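Local coordinates for uncharacterized protein ydaL (Escherichia coli, PDB 3QD7) that cleaves DNA as an endonuclease and binds DNA, the portion modelled here containing its Smr (small MutS-related) domain, at residues A71-K85 with H120-K132. Sequence-based numbering, arbitrary orientation.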
ATOM      1  N   ALA A  71       0.046  12.113   1.670  1.00 22.00           N
ATOM      2  CA  ALA A  71      -0.139  12.016   0.201  1.00 19.25           C
ATOM      3  C   ALA A  71      -1.488  12.635  -0.206  1.00 18.67           C
ATOM      4  O   ALA A  71      -1.576  13.377  -1.165  1.00 20.12           O
ATOM      5  CB  ALA A  71      -0.055  10.566  -0.237  1.00 14.83           C
ATOM      6  N   LEU A  72      -2.531  12.360   0.566  1.00 20.34           N
ATOM      7  CA  LEU A  72      -3.860  12.901   0.276  1.00 23.26           C
ATOM      8  C   LEU A  72      -3.837  14.420   0.449  1.00 26.03           C
ATOM      9  O   LEU A  72      -4.274  15.174  -0.436  1.00 28.09           O
ATOM     10  CB  LEU A  72      -4.908  12.254   1.181  1.00 20.06           C
ATOM     11  CG  LEU A  72      -5.145  10.775   0.879  1.00 20.22           C
ATOM     12  CD1 LEU A  72      -5.920  10.034   2.005  1.00 18.28           C
ATOM     13  CD2 LEU A  72      -5.828  10.559  -0.523  1.00 24.92           C
ATOM     14  N   ALA A  73      -3.259  14.878   1.553  1.00 34.03           N
ATOM     15  CA  ALA A  73      -3.166  16.308   1.774  1.00 32.36           C
ATOM     16  C   ALA A  73      -2.420  17.006   0.635  1.00 34.28           C
ATOM     17  O   ALA A  73      -2.746  18.148   0.315  1.00 36.96           O
ATOM     18  CB  ALA A  73      -2.540  16.624   3.136  1.00 31.90           C
ATOM     19  N   ASP A  74      -1.451  16.328   0.004  1.00 25.77           N
ATOM     20  CA  ASP A  74      -0.655  16.971  -1.081  1.00 24.15           C
ATOM     21  C   ASP A  74      -1.239  16.783  -2.481  1.00 26.23           C
ATOM     22  O   ASP A  74      -0.616  17.180  -3.467  1.00 28.22           O
ATOM     23  CB  ASP A  74       0.827  16.528  -1.059  1.00 27.82           C
ATOM     24  CG  ASP A  74       1.553  16.965   0.219  1.00 26.75           C
ATOM     25  OD1 ASP A  74       1.187  18.036   0.766  1.00 35.27           O
ATOM     26  OD2 ASP A  74       2.471  16.243   0.684  1.00 28.99           O
ATOM     27  N   GLY A  75      -2.420  16.175  -2.564  1.00 26.85           N
ATOM     28  CA  GLY A  75      -3.061  15.876  -3.852  1.00 30.16           C
ATOM     29  C   GLY A  75      -2.394  14.802  -4.711  1.00 23.70           C
ATOM     30  O   GLY A  75      -2.495  14.838  -5.936  1.00 25.87           O
ATOM     31  N   LEU A  76      -1.723  13.835  -4.081  1.00 24.40           N
ATOM     32  CA  LEU A  76      -1.116  12.715  -4.839  1.00 25.58           C
ATOM     33  C   LEU A  76      -2.190  11.737  -5.287  1.00 25.85           C
ATOM     34  O   LEU A  76      -3.044  11.351  -4.501  1.00 20.66           O
ATOM     35  CB  LEU A  76      -0.056  11.983  -4.007  1.00 23.84           C
ATOM     36  CG  LEU A  76       1.372  12.548  -3.953  1.00 32.14           C
ATOM     37  CD1 LEU A  76       1.410  13.968  -3.479  1.00 33.27           C
ATOM     38  CD2 LEU A  76       2.261  11.708  -3.069  1.00 19.96           C
ATOM     39  N   ARG A  77      -2.133  11.335  -6.547  1.00 18.34           N
ATOM     40  CA  ARG A  77      -3.142  10.472  -7.138  1.00 26.81           C
ATOM     41  C   ARG A  77      -2.695   9.017  -7.154  1.00 25.21           C
ATOM     42  O   ARG A  77      -3.503   8.116  -7.300  1.00 20.93           O
ATOM     43  CB  ARG A  77      -3.497  10.962  -8.535  1.00 27.06           C
ATOM     44  CG  ARG A  77      -4.169  12.331  -8.504  1.00 31.19           C
ATOM     45  CD  ARG A  77      -4.358  12.872  -9.895  1.00 28.42           C
ATOM     46  NE  ARG A  77      -5.428  12.166 -10.584  1.00 25.21           N
ATOM     47  CZ  ARG A  77      -5.547  12.113 -11.904  1.00 33.41           C
ATOM     48  NH1 ARG A  77      -6.572  11.474 -12.447  1.00 28.33           N
ATOM     49  NH2 ARG A  77      -4.641  12.702 -12.686  1.00 30.73           N
ATOM     50  N   ASN A  78      -1.399   8.807  -6.995  1.00 26.20           N
ATOM     51  CA  ASN A  78      -0.856   7.464  -6.849  1.00 24.30           C
ATOM     52  C   ASN A  78       0.425   7.454  -6.062  1.00 25.43           C
ATOM     53  O   ASN A  78       1.204   8.392  -6.109  1.00 25.74           O
ATOM     54  CB  ASN A  78      -0.690   6.757  -8.189  1.00 29.60           C
ATOM     55  CG  ASN A  78      -0.225   7.685  -9.274  1.00 35.82           C
ATOM     56  OD1 ASN A  78      -1.031   8.169 -10.078  1.00 34.59           O
ATOM     57  ND2 ASN A  78       1.081   7.953  -9.305  1.00 37.52           N
ATOM     58  N   VAL A  79       0.604   6.385  -5.298  1.00 17.32           N
ATOM     59  CA  VAL A  79       1.782   6.241  -4.470  1.00 17.13           C
ATOM     60  C   VAL A  79       2.287   4.828  -4.576  1.00 21.16           C
ATOM     61  O   VAL A  79       1.554   3.922  -5.009  1.00 20.84           O
ATOM     62  CB  VAL A  79       1.531   6.648  -3.001  1.00 15.44           C
ATOM     63  CG1 VAL A  79       1.179   8.109  -2.945  1.00 16.17           C
ATOM     64  CG2 VAL A  79       0.396   5.796  -2.352  1.00 12.89           C
ATOM     65  N   LEU A  80       3.557   4.672  -4.226  1.00 18.86           N
ATOM     66  CA  LEU A  80       4.239   3.397  -4.213  1.00 17.81           C
ATOM     67  C   LEU A  80       4.548   2.983  -2.786  1.00 19.36           C
ATOM     68  O   LEU A  80       5.153   3.744  -2.024  1.00 23.26           O
ATOM     69  CB  LEU A  80       5.568   3.515  -4.994  1.00 19.74           C
ATOM     70  CG  LEU A  80       6.453   2.262  -5.067  1.00 24.18           C
ATOM     71  CD1 LEU A  80       5.731   1.178  -5.867  1.00 19.28           C
ATOM     72  CD2 LEU A  80       7.743   2.640  -5.754  1.00 23.08           C
ATOM     73  N   ILE A  81       4.172   1.767  -2.407  1.00 20.71           N
ATOM     74  CA  ILE A  81       4.602   1.270  -1.110  1.00 17.50           C
ATOM     75  C   ILE A  81       5.543   0.080  -1.254  1.00 21.71           C
ATOM     76  O   ILE A  81       5.202  -0.909  -1.891  1.00 20.16           O
ATOM     77  CB  ILE A  81       3.407   0.912  -0.189  1.00 22.36           C
ATOM     78  CG1 ILE A  81       2.418   2.092  -0.058  1.00 20.07           C
ATOM     79  CG2 ILE A  81       3.922   0.457   1.193  1.00 19.04           C
ATOM     80  CD1 ILE A  81       1.175   1.695   0.711  1.00 28.04           C
ATOM     81  N   ILE A  82       6.704   0.180  -0.608  1.00 18.68           N
ATOM     82  CA  ILE A  82       7.754  -0.820  -0.684  1.00 18.65           C
ATOM     83  C   ILE A  82       7.792  -1.651   0.586  1.00 20.84           C
ATOM     84  O   ILE A  82       8.234  -1.183   1.652  1.00 20.29           O
ATOM     85  CB  ILE A  82       9.154  -0.159  -0.891  1.00 19.79           C
ATOM     86  CG1 ILE A  82       9.066   0.934  -1.981  1.00 21.10           C
ATOM     87  CG2 ILE A  82      10.225  -1.233  -1.222  1.00 17.63           C
ATOM     88  CD1 ILE A  82      10.171   1.998  -1.950  1.00 22.49           C
ATOM     89  N   HIS A  83       7.323  -2.887   0.482  1.00 20.64           N
ATOM     90  CA  HIS A  83       7.312  -3.800   1.639  1.00 23.44           C
ATOM     91  C   HIS A  83       8.441  -4.837   1.614  1.00 23.14           C
ATOM     92  O   HIS A  83       8.845  -5.325   2.665  1.00 23.08           O
ATOM     93  CB  HIS A  83       5.966  -4.499   1.743  1.00 18.18           C
ATOM     94  CG  HIS A  83       5.517  -5.102   0.456  1.00 21.41           C
ATOM     95  ND1 HIS A  83       4.476  -4.585  -0.280  1.00 24.12           N
ATOM     96  CD2 HIS A  83       5.986  -6.164  -0.238  1.00 16.25           C
ATOM     97  CE1 HIS A  83       4.316  -5.309  -1.370  1.00 19.97           C
ATOM     98  NE2 HIS A  83       5.231  -6.264  -1.373  1.00 21.32           N
ATOM     99  N   GLY A  84       8.942  -5.167   0.421  1.00 21.58           N
ATOM    100  CA  GLY A  84      10.005  -6.155   0.292  1.00 23.86           C
ATOM    101  C   GLY A  84       9.493  -7.513  -0.161  1.00 24.70           C
ATOM    102  O   GLY A  84       8.292  -7.757  -0.168  1.00 22.83           O
ATOM    103  N   LYS A  85      10.422  -8.392  -0.547  1.00 32.72           N
ATOM    104  CA  LYS A  85      10.088  -9.749  -0.988  1.00 35.33           C
ATOM    105  C   LYS A  85      10.485 -10.734   0.104  1.00 38.53           C
ATOM    106  O   LYS A  85      11.551 -10.625   0.695  1.00 37.91           O
ATOM    107  CB  LYS A  85      10.795 -10.102  -2.313  1.00 37.61           C
ATOM    108  CG  LYS A  85      10.697  -9.051  -3.423  1.00 50.42           C
ATOM    109  CD  LYS A  85      11.464  -9.475  -4.680  1.00 49.15           C
ATOM    110  CE  LYS A  85      11.396  -8.414  -5.796  1.00 37.38           C
ATOM    111  NZ  LYS A  85      11.917  -8.983  -7.115  1.00 21.75           N
ATOM    112  N   HIS A 120       9.872  -0.730 -10.483  1.00 19.40           N
ATOM    113  CA  HIS A 120       9.452  -0.049  -9.261  1.00 17.86           C
ATOM    114  C   HIS A 120       9.481  -1.007  -8.074  1.00 19.98           C
ATOM    115  O   HIS A 120       8.804  -0.789  -7.082  1.00 23.72           O
ATOM    116  CB  HIS A 120       8.083   0.628  -9.412  1.00 21.18           C
ATOM    117  CG  HIS A 120       8.136   1.959 -10.099  1.00 22.29           C
ATOM    118  ND1 HIS A 120       7.392   2.247 -11.226  1.00 24.97           N
ATOM    119  CD2 HIS A 120       8.858   3.078  -9.825  1.00 22.88           C
ATOM    120  CE1 HIS A 120       7.664   3.479 -11.624  1.00 26.77           C
ATOM    121  NE2 HIS A 120       8.540   4.010 -10.785  1.00 20.05           N
ATOM    122  N   GLY A 121      10.315  -2.041  -8.170  1.00 22.71           N
ATOM    123  CA  GLY A 121      10.513  -2.987  -7.080  1.00 23.88           C
ATOM    124  C   GLY A 121       9.771  -4.310  -7.249  1.00 24.19           C
ATOM    125  O   GLY A 121       9.937  -5.219  -6.443  1.00 24.28           O
ATOM    126  N   GLY A 122       8.952  -4.410  -8.297  1.00 20.42           N
ATOM    127  CA  GLY A 122       8.242  -5.663  -8.619  1.00 24.54           C
ATOM    128  C   GLY A 122       7.403  -6.204  -7.486  1.00 25.05           C
ATOM    129  O   GLY A 122       6.695  -5.460  -6.791  1.00 24.59           O
ATOM    130  N   SER A 123       7.517  -7.504  -7.277  1.00 26.26           N
ATOM    131  CA  SER A 123       6.770  -8.193  -6.221  1.00 30.08           C
ATOM    132  C   SER A 123       7.110  -7.704  -4.789  1.00 26.27           C
ATOM    133  O   SER A 123       6.447  -8.084  -3.820  1.00 25.72           O
ATOM    134  CB  SER A 123       6.928  -9.721  -6.362  1.00 28.16           C
ATOM    135  OG  SER A 123       8.108 -10.163  -5.719  1.00 37.73           O
ATOM    136  N   GLY A 124       8.117  -6.837  -4.656  1.00 22.13           N
ATOM    137  CA  GLY A 124       8.398  -6.223  -3.346  1.00 17.59           C
ATOM    138  C   GLY A 124       7.681  -4.907  -3.079  1.00 17.71           C
ATOM    139  O   GLY A 124       7.930  -4.268  -2.051  1.00 19.79           O
ATOM    140  N   ALA A 125       6.811  -4.468  -3.987  1.00 16.46           N
ATOM    141  CA  ALA A 125       6.161  -3.148  -3.827  1.00 18.71           C
ATOM    142  C   ALA A 125       4.804  -3.138  -4.426  1.00 17.14           C
ATOM    143  O   ALA A 125       4.500  -3.979  -5.289  1.00 20.70           O
ATOM    144  CB  ALA A 125       7.028  -2.052  -4.489  1.00 13.34           C
ATOM    145  N   CYS A 126       3.964  -2.192  -4.036  1.00 20.96           N
ATOM    146  CA  CYS A 126       2.705  -2.041  -4.750  1.00 17.90           C
ATOM    147  C   CYS A 126       2.349  -0.588  -5.062  1.00 23.13           C
ATOM    148  O   CYS A 126       2.688   0.340  -4.306  1.00 20.93           O
ATOM    149  CB  CYS A 126       1.557  -2.777  -4.044  1.00 28.23           C
ATOM    150  SG  CYS A 126       1.080  -2.027  -2.507  1.00 37.56           S
ATOM    151  N   TYR A 127       1.699  -0.423  -6.208  1.00 16.72           N
ATOM    152  CA  TYR A 127       1.130   0.828  -6.688  1.00 18.41           C
ATOM    153  C   TYR A 127      -0.179   0.987  -5.990  1.00 18.27           C
ATOM    154  O   TYR A 127      -0.911   0.008  -5.845  1.00 19.69           O
ATOM    155  CB  TYR A 127       0.782   0.713  -8.178  1.00 18.47           C
ATOM    156  CG  TYR A 127       1.961   0.593  -9.086  1.00 18.63           C
ATOM    157  CD1 TYR A 127       3.158   1.218  -8.764  1.00 19.51           C
ATOM    158  CD2 TYR A 127       1.883  -0.119 -10.288  1.00 18.61           C
ATOM    159  CE1 TYR A 127       4.246   1.145  -9.582  1.00 22.23           C
ATOM    160  CE2 TYR A 127       2.982  -0.200 -11.124  1.00 24.04           C
ATOM    161  CZ  TYR A 127       4.159   0.444 -10.753  1.00 23.57           C
ATOM    162  OH  TYR A 127       5.270   0.402 -11.536  1.00 28.06           O
ATOM    163  N   VAL A 128      -0.519   2.215  -5.630  1.00 22.61           N
ATOM    164  CA  VAL A 128      -1.784   2.486  -4.993  1.00 20.09           C
ATOM    165  C   VAL A 128      -2.449   3.672  -5.716  1.00 26.73           C
ATOM    166  O   VAL A 128      -1.810   4.713  -5.935  1.00 23.03           O
ATOM    167  CB  VAL A 128      -1.591   2.809  -3.464  1.00 22.55           C
ATOM    168  CG1 VAL A 128      -2.935   3.002  -2.747  1.00 18.86           C
ATOM    169  CG2 VAL A 128      -0.727   1.763  -2.771  1.00 22.13           C
ATOM    170  N   ALA A 129      -3.723   3.512  -6.086  1.00 21.22           N
ATOM    171  CA  ALA A 129      -4.487   4.616  -6.672  1.00 23.05           C
ATOM    172  C   ALA A 129      -5.239   5.362  -5.571  1.00 22.10           C
ATOM    173  O   ALA A 129      -5.941   4.752  -4.767  1.00 22.56           O
ATOM    174  CB  ALA A 129      -5.448   4.125  -7.759  1.00 20.39           C
ATOM    175  N   LEU A 130      -5.082   6.680  -5.564  1.00 16.14           N
ATOM    176  CA  LEU A 130      -5.682   7.532  -4.549  1.00 19.63           C
ATOM    177  C   LEU A 130      -6.697   8.475  -5.208  1.00 20.14           C
ATOM    178  O   LEU A 130      -6.413   9.057  -6.257  1.00 23.06           O
ATOM    179  CB  LEU A 130      -4.582   8.347  -3.845  1.00 16.97           C
ATOM    180  CG  LEU A 130      -3.913   7.912  -2.531  1.00 20.76           C
ATOM    181  CD1 LEU A 130      -3.889   6.455  -2.234  1.00 18.77           C
ATOM    182  CD2 LEU A 130      -2.529   8.437  -2.445  1.00 18.35           C
ATOM    183  N   ARG A 131      -7.872   8.609  -4.604  1.00 23.26           N
ATOM    184  CA  ARG A 131      -8.914   9.565  -5.052  1.00 29.29           C
ATOM    185  C   ARG A 131      -8.404  11.001  -4.846  1.00 32.72           C
ATOM    186  O   ARG A 131      -7.841  11.320  -3.799  1.00 28.11           O
ATOM    187  CB  ARG A 131     -10.191   9.329  -4.252  1.00 24.70           C
ATOM    188  CG  ARG A 131     -11.413  10.108  -4.668  1.00 35.58           C
ATOM    189  CD  ARG A 131     -12.289  10.320  -3.420  1.00 39.42           C
ATOM    190  NE  ARG A 131     -13.263   9.251  -3.269  1.00 34.80           N
ATOM    191  CZ  ARG A 131     -13.770   8.807  -2.122  1.00 35.29           C
ATOM    192  NH1 ARG A 131     -13.393   9.298  -0.943  1.00 29.67           N
ATOM    193  NH2 ARG A 131     -14.659   7.827  -2.164  1.00 38.44           N
ATOM    194  N   LYS A 132      -8.556  11.849  -5.859  1.00 28.05           N
ATOM    195  CA  LYS A 132      -8.072  13.224  -5.780  1.00 30.67           C
ATOM    196  C   LYS A 132      -9.058  14.129  -5.009  1.00 37.99           C
ATOM    197  O   LYS A 132     -10.138  14.474  -5.509  1.00 42.18           O
ATOM    198  CB  LYS A 132      -7.816  13.760  -7.191  1.00 38.99           C
ATOM    199  CG  LYS A 132      -7.363  15.209  -7.242  1.00 38.10           C
ATOM    200  CD  LYS A 132      -5.873  15.329  -7.033  1.00 31.37           C
ATOM    201  CE  LYS A 132      -5.434  16.750  -7.272  1.00 39.83           C
ATOM    202  NZ  LYS A 132      -4.047  16.768  -7.840  1.00 40.51           N
TER
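Val79 and Ile81 form hydrogen-bonded pairs with Val128 and Cys126, joining strands 78-82 and 125-130 as antiparallel neighbours whose axes run at 159° and approach to 4.7 Å. Beyond the strand, Gly124 O accepts two backbone bonds, from His83 N at 2.9 Å and Gly84 N at 2.8 Å. The His83 ring lies with one face over that same oxygen, offset toward its rim. CG of His83 sits between its backbone N and carbonyl carbon (chi1 49°), which turns the ring back across the turn, where NE2 donates to Ser123 O at 3.3 Å, a long bond whose acceptor lies slightly out of the ring plane.

On the face carrying Val79 and Ile81, CG2 of Val79 meets CB of Val128, while the Leu130 side chain bridges strand 78-82 and the end of helix 57-73: its CD2 is 3.8 Å from Val79 CG1, and its CG is 3.8 Å from Leu72 CD2. On the opposite face, with Ala125 and Tyr127, Leu80 CD1 reaches Ala125 CB at 3.7 Å and approaches the Tyr127 ring obliquely. At the far end Lys132 NZ donates to a lone pair of Gly75 O, in the carbonyl plane; Gly75 is the positive-phi residue of the Schellman motif ending helix 57-73.

Helix 92-105 covers His83, Ile81 and Val128. Strand 49-51 flanks 78-82 in parallel and strand 110-115 flanks 125-130 antiparallel, placing this pair inside the mixed sheet of the alpha/beta/alpha Smr fold.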